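Local coordinates for protein ubiquinone biosynthesis accessory factor UbiJ (Escherichia coli, PDB 6H6O) that binds hydrophobic ubiquinone biosynthetic intermediates through its SCP2 domain and is essential for the stability of the Ubi complex, at residues Ala86-Lys91 with Gly105-Gln110; Gln96-Leu101 with Val115-Val120. One frame throughout, in Å; residues are numbered along the deposited sequence. Where two conformers were deposited one is given.

Interaction 1 (Ala86-Lys91 with Gly105-Gln110); sequences ASVLPK and GELEVQ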
loop_
_atom_site.group_PDB
_atom_site.type_symbol
_atom_site.label_atom_id
_atom_site.label_comp_id
_atom_site.label_asym_id
_atom_site.label_seq_id
_atom_site.Cartn_x
_atom_site.Cartn_y
_atom_site.Cartn_z
ATOM N N ALA A 86 -1.266 -7.645 6.125
ATOM C CA ALA A 86 -1.000 -6.207 5.961
ATOM C C ALA A 86 -1.383 -5.378 7.194
ATOM O O ALA A 86 -0.674 -4.431 7.521
ATOM C CB ALA A 86 -1.732 -5.678 4.739
ATOM N N SER A 87 -2.485 -5.753 7.889
ATOM C CA SER A 87 -3.016 -5.042 9.051
ATOM C C SER A 87 -2.067 -5.057 10.267
ATOM O O SER A 87 -2.357 -4.382 11.248
ATOM C CB SER A 87 -4.419 -5.528 9.413
ATOM O OG SER A 87 -4.404 -6.891 9.795
ATOM N N VAL A 88 -0.935 -5.799 10.199
ATOM C CA VAL A 88 0.064 -5.811 11.272
ATOM C C VAL A 88 0.902 -4.501 11.221
ATOM O O VAL A 88 1.355 -4.035 12.261
ATOM C CB VAL A 88 0.924 -7.113 11.235
ATOM C CG1 VAL A 88 2.072 -7.080 12.242
ATOM C CG2 VAL A 88 0.055 -8.346 11.470
ATOM N N LEU A 89 1.097 -3.909 10.017
ATOM C CA LEU A 89 1.885 -2.680 9.785
ATOM C C LEU A 89 1.526 -1.495 10.730
ATOM O O LEU A 89 2.439 -0.994 11.386
ATOM C CB LEU A 89 1.829 -2.255 8.296
ATOM C CG LEU A 89 2.523 -0.953 7.871
ATOM C CD1 LEU A 89 4.044 -1.044 8.022
ATOM C CD2 LEU A 89 2.161 -0.597 6.431
ATOM N N PRO A 90 0.251 -1.058 10.900
ATOM C CA PRO A 90 -0.005 0.047 11.850
ATOM C C PRO A 90 0.281 -0.302 13.320
ATOM O O PRO A 90 0.282 0.593 14.169
ATOM C CB PRO A 90 -1.476 0.402 11.610
ATOM C CG PRO A 90 -2.071 -0.818 11.040
ATOM C CD PRO A 90 -1.000 -1.514 10.256
ATOM N N LYS A 91 0.547 -1.595 13.622
ATOM C CA LYS A 91 0.842 -2.057 14.990
ATOM C C LYS A 91 2.325 -1.993 15.327
ATOM O O LYS A 91 2.669 -2.067 16.508
ATOM C CB LYS A 91 0.352 -3.495 15.220
ATOM C CG LYS A 91 -1.149 -3.683 15.101
ATOM C CD LYS A 91 -1.533 -5.125 15.195
ATOM C CE LYS A 91 -3.012 -5.304 14.979
ATOM N NZ LYS A 91 -3.415 -6.714 15.170
ATOM N N GLY A 105 2.288 -14.729 17.244
ATOM C CA GLY A 105 2.312 -15.388 15.940
ATOM C C GLY A 105 1.674 -14.562 14.830
ATOM O O GLY A 105 1.471 -15.062 13.718
ATOM N N GLU A 106 1.344 -13.285 15.116
ATOM C CA GLU A 106 0.789 -12.350 14.127
ATOM C C GLU A 106 1.868 -11.983 13.101
ATOM O O GLU A 106 1.560 -11.694 11.946
ATOM C CB GLU A 106 0.253 -11.089 14.795
ATOM C CG GLU A 106 -1.082 -11.293 15.485
ATOM C CD GLU A 106 -1.602 -10.059 16.183
ATOM O OE1 GLU A 106 -1.555 -10.007 17.434
ATOM O OE2 GLU A 106 -2.029 -9.125 15.470
ATOM N N LEU A 107 3.128 -12.012 13.521
ATOM C CA LEU A 107 4.275 -11.764 12.657
ATOM C C LEU A 107 5.255 -12.923 12.824
ATOM O O LEU A 107 5.667 -13.204 13.943
ATOM C CB LEU A 107 4.967 -10.435 13.012
ATOM C CG LEU A 107 6.180 -10.088 12.146
ATOM C CD1 LEU A 107 5.813 -9.161 11.019
ATOM C CD2 LEU A 107 7.245 -9.463 12.956
ATOM N N GLU A 108 5.599 -13.598 11.729
ATOM C CA GLU A 108 6.557 -14.703 11.746
ATOM C C GLU A 108 7.875 -14.180 11.204
ATOM O O GLU A 108 7.892 -13.496 10.180
ATOM C CB GLU A 108 6.050 -15.887 10.900
ATOM C CG GLU A 108 6.930 -17.121 10.983
ATOM C CD GLU A 108 6.702 -18.179 9.919
ATOM O OE1 GLU A 108 5.531 -18.415 9.543
ATOM O OE2 GLU A 108 7.702 -18.800 9.491
ATOM N N VAL A 109 8.974 -14.474 11.910
ATOM C CA VAL A 109 10.312 -14.036 11.498
ATOM C C VAL A 109 11.218 -15.229 11.182
ATOM O O VAL A 109 11.311 -16.175 11.964
ATOM C CB VAL A 109 10.979 -13.071 12.517
ATOM C CG1 VAL A 109 12.335 -12.581 12.007
ATOM C CG2 VAL A 109 10.081 -11.883 12.837
ATOM N N GLN A 110 11.902 -15.158 10.038
ATOM C CA GLN A 110 12.893 -16.141 9.608
ATOM C C GLN A 110 14.204 -15.377 9.400
ATOM O O GLN A 110 14.183 -14.197 9.053
ATOM C CB GLN A 110 12.445 -16.822 8.309
ATOM C CG GLN A 110 11.236 -17.739 8.495
ATOM C CD GLN A 110 10.643 -18.255 7.205
ATOM O OE1 GLN A 110 11.128 -17.988 6.102
ATOM N NE2 GLN A 110 9.559 -19.004 7.315
#
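A salt bridge and a loose apolar touch join the 3-10 turn 86-91, which follows strand 80-84, to the turn leading into strand 107-111, the outermost strand on its side of this chain's sheet; Lys91 and Glu106 make the bridge, Val88 and Leu107 the touch. Lys91 NZ stands 2.8 Å from Glu106 OE2 and reaches that oxygen nearly along its C-O axis. Both chains leave CA with CG trans to the carbonyl carbon (chi1 -63° in Lys91, -76° in Glu106) and run extended from there. They cross at about a right angle, with charged ends meeting. The other carboxylate oxygen, OE1, is hydrogen-bonded to Ser104 OG, so both oxygens of Glu106 are engaged. With an alanine at Lys91, OE2 of Glu106 is likely to lose its charged mate, and the 3-10 turn its tie to the residue just after the helix end, while OE1 keeps Ser104 OG. In this SCP2 domain helix 95-104 ends in a Schellman motif at Gly105, whose positive phi turns the chain out of the helix just ahead of Glu106. Val88 lies beside this exit in two deposited positions; in one of them CG2 is 3.7 Å from the backbone O of Glu106 and CG1 4.5 Å from Leu107 CD1. Leu101 of the helix touches Val88, Lys91 and Glu106, and Ala86, Ser87 and Pro90 pack on the second subunit.

Interaction 2 (Gln96-Leu101 with Val115-Val120); sequences QQLTAL and VVQNFV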
loop_
_atom_site.group_PDB
_atom_site.type_symbol
_atom_site.label_atom_id
_atom_site.label_comp_id
_atom_site.label_asym_id
_atom_site.label_seq_id
_atom_site.Cartn_x
_atom_site.Cartn_y
_atom_site.Cartn_z
ATOM N N GLN A 96 8.590 -3.188 21.583
ATOM C CA GLN A 96 7.670 -3.847 22.521
ATOM C C GLN A 96 6.552 -4.534 21.750
ATOM O O GLN A 96 6.297 -5.727 21.948
ATOM C CB GLN A 96 7.001 -2.836 23.449
ATOM C CG GLN A 96 7.908 -2.028 24.335
ATOM C CD GLN A 96 7.020 -1.401 25.365
ATOM O OE1 GLN A 96 6.442 -0.327 25.159
ATOM N NE2 GLN A 96 6.804 -2.118 26.453
ATOM N N GLN A 97 5.870 -3.752 20.894
ATOM C CA GLN A 97 4.790 -4.197 20.034
ATOM C C GLN A 97 5.306 -5.269 19.097
ATOM O O GLN A 97 4.603 -6.256 18.865
ATOM C CB GLN A 97 4.205 -3.015 19.243
ATOM C CG GLN A 97 3.174 -2.204 20.026
ATOM C CD GLN A 97 1.853 -2.933 20.140
ATOM O OE1 GLN A 97 1.596 -3.657 21.109
ATOM N NE2 GLN A 97 0.996 -2.780 19.136
ATOM N N LEU A 98 6.556 -5.111 18.600
ATOM C CA LEU A 98 7.149 -6.104 17.716
ATOM C C LEU A 98 7.317 -7.440 18.454
ATOM O O LEU A 98 6.948 -8.478 17.897
ATOM C CB LEU A 98 8.477 -5.589 17.108
ATOM C CG LEU A 98 9.291 -6.553 16.238
ATOM C CD1 LEU A 98 8.523 -6.957 14.978
ATOM C CD2 LEU A 98 10.651 -5.950 15.885
ATOM N N THR A 99 7.801 -7.408 19.715
ATOM C CA THR A 99 7.980 -8.615 20.532
ATOM C C THR A 99 6.627 -9.302 20.782
ATOM O O THR A 99 6.540 -10.526 20.658
ATOM C CB THR A 99 8.727 -8.298 21.856
ATOM O OG1 THR A 99 9.827 -7.431 21.584
ATOM C CG2 THR A 99 9.251 -9.548 22.542
ATOM N N ALA A 100 5.580 -8.512 21.110
ATOM C CA ALA A 100 4.227 -9.028 21.340
ATOM C C ALA A 100 3.669 -9.665 20.065
ATOM O O ALA A 100 3.061 -10.731 20.146
ATOM C CB ALA A 100 3.310 -7.920 21.830
ATOM N N LEU A 101 3.930 -9.045 18.882
ATOM C CA LEU A 101 3.463 -9.574 17.592
ATOM C C LEU A 101 4.148 -10.878 17.227
ATOM O O LEU A 101 3.499 -11.780 16.697
ATOM C CB LEU A 101 3.583 -8.535 16.472
ATOM C CG LEU A 101 2.617 -7.327 16.611
ATOM C CD1 LEU A 101 3.028 -6.173 15.774
ATOM C CD2 LEU A 101 1.154 -7.708 16.371
ATOM N N VAL A 115 17.476 -7.560 12.090
ATOM C CA VAL A 115 17.133 -6.750 10.913
ATOM C C VAL A 115 15.758 -6.095 11.083
ATOM O O VAL A 115 15.650 -4.867 10.963
ATOM C CB VAL A 115 17.273 -7.561 9.576
ATOM C CG1 VAL A 115 16.756 -6.758 8.377
ATOM C CG2 VAL A 115 18.723 -7.994 9.346
ATOM N N VAL A 116 14.719 -6.889 11.402
ATOM C CA VAL A 116 13.368 -6.337 11.592
ATOM C C VAL A 116 13.320 -5.457 12.878
ATOM O O VAL A 116 12.677 -4.411 12.864
ATOM C CB VAL A 116 12.237 -7.403 11.507
ATOM C CG1 VAL A 116 12.333 -8.426 12.645
ATOM C CG2 VAL A 116 10.855 -6.739 11.455
ATOM N N GLN A 117 14.037 -5.846 13.949
ATOM C CA GLN A 117 14.103 -5.014 15.164
ATOM C C GLN A 117 14.693 -3.631 14.830
ATOM O O GLN A 117 14.137 -2.611 15.252
ATOM C CB GLN A 117 14.944 -5.688 16.263
ATOM C CG GLN A 117 14.255 -6.894 16.900
ATOM C CD GLN A 117 15.191 -7.700 17.779
ATOM O OE1 GLN A 117 16.416 -7.572 17.725
ATOM N NE2 GLN A 117 14.640 -8.583 18.594
ATOM N N ASN A 118 15.777 -3.602 14.021
ATOM C CA ASN A 118 16.441 -2.353 13.615
ATOM C C ASN A 118 15.558 -1.547 12.670
ATOM O O ASN A 118 15.518 -0.330 12.776
ATOM C CB ASN A 118 17.825 -2.620 13.013
ATOM C CG ASN A 118 18.802 -3.117 14.059
ATOM O OD1 ASN A 118 18.656 -2.856 15.249
ATOM N ND2 ASN A 118 19.835 -3.821 13.646
ATOM N N PHE A 119 14.813 -2.226 11.803
ATOM C CA PHE A 119 13.888 -1.558 10.895
ATOM C C PHE A 119 12.765 -0.820 11.687
ATOM O O PHE A 119 12.503 0.366 11.442
ATOM C CB PHE A 119 13.310 -2.551 9.872
ATOM C CG PHE A 119 12.355 -1.896 8.905
ATOM C CD1 PHE A 119 12.820 -1.020 7.924
ATOM C CD2 PHE A 119 10.988 -2.093 9.018
ATOM C CE1 PHE A 119 11.937 -0.389 7.036
ATOM C CE2 PHE A 119 10.100 -1.447 8.140
ATOM C CZ PHE A 119 10.590 -0.621 7.138
ATOM N N VAL A 120 12.137 -1.527 12.641
ATOM C CA VAL A 120 11.075 -1.003 13.518
ATOM C C VAL A 120 11.635 0.168 14.387
ATOM O O VAL A 120 10.993 1.218 14.491
ATOM C CB VAL A 120 10.408 -2.159 14.331
ATOM C CG1 VAL A 120 9.454 -1.633 15.416
ATOM C CG2 VAL A 120 9.702 -3.146 13.393
#
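Leu98 sends CG trans to its backbone N (chi1 175°), and a second torsion of 63° sets CD2 against the facing helix 113-128 and turns CD1 to the sheet side. CD2 does most of the touching: it lies 3.6 Å from Gln117 CA and 3.9 Å from Gln117 CG, meeting the root of a side chain that runs on extended and crosses Leu98 at about a right angle. The same methyl comes 3.9 Å from Val120 CG2 and 3.9 Å from Val116 O. CD1 only grazes the helix, 4.2 Å from Val116 CG2. One leucine thus enters among three residues spaced over one turn of the facing helix, and the contact is wholly one of van der Waals packing, with no hydrogen bond crossing it. The axes stay 10.5 Å apart at their closest, and their N-to-C directions make an angle of 141°, closer to antiparallel than to parallel. Beneath the pair, Val116 rests on Cys80 and Val82 of strand 80-84 and on Val109 of strand 107-111, while Leu98 also touches Leu92. Helices 95-104 and 113-128 therefore pack on each other and on the sheet together, the alpha/beta layering expected of an SCP2 fold, whose apolar interior serves lipid binding in this family.

From the N-terminal side, the chain leaves strand 80-84 through the turn 86-91, climbs helix 95-104, returns along strand 107-111 and ends this stretch in helix 113-128. Interaction 1 closes a loop around helix 95-104; interaction 2 closes one around strand 107-111. Their segments alternate, so the two loops cross rather than nest. Helix 95-104 lies inside the loop of interaction 1 and supplies one side of interaction 2; strand 107-111 does the reverse. The centres lie about 9 Å apart. Probable hydrogen bonds from Gln97 NE2 to Lys91 O and from Leu107 N to Leu101 O bridge them, as does packing of Leu107 CD2 on Leu98 CD1. Turn, strand and both helices are thus tied together.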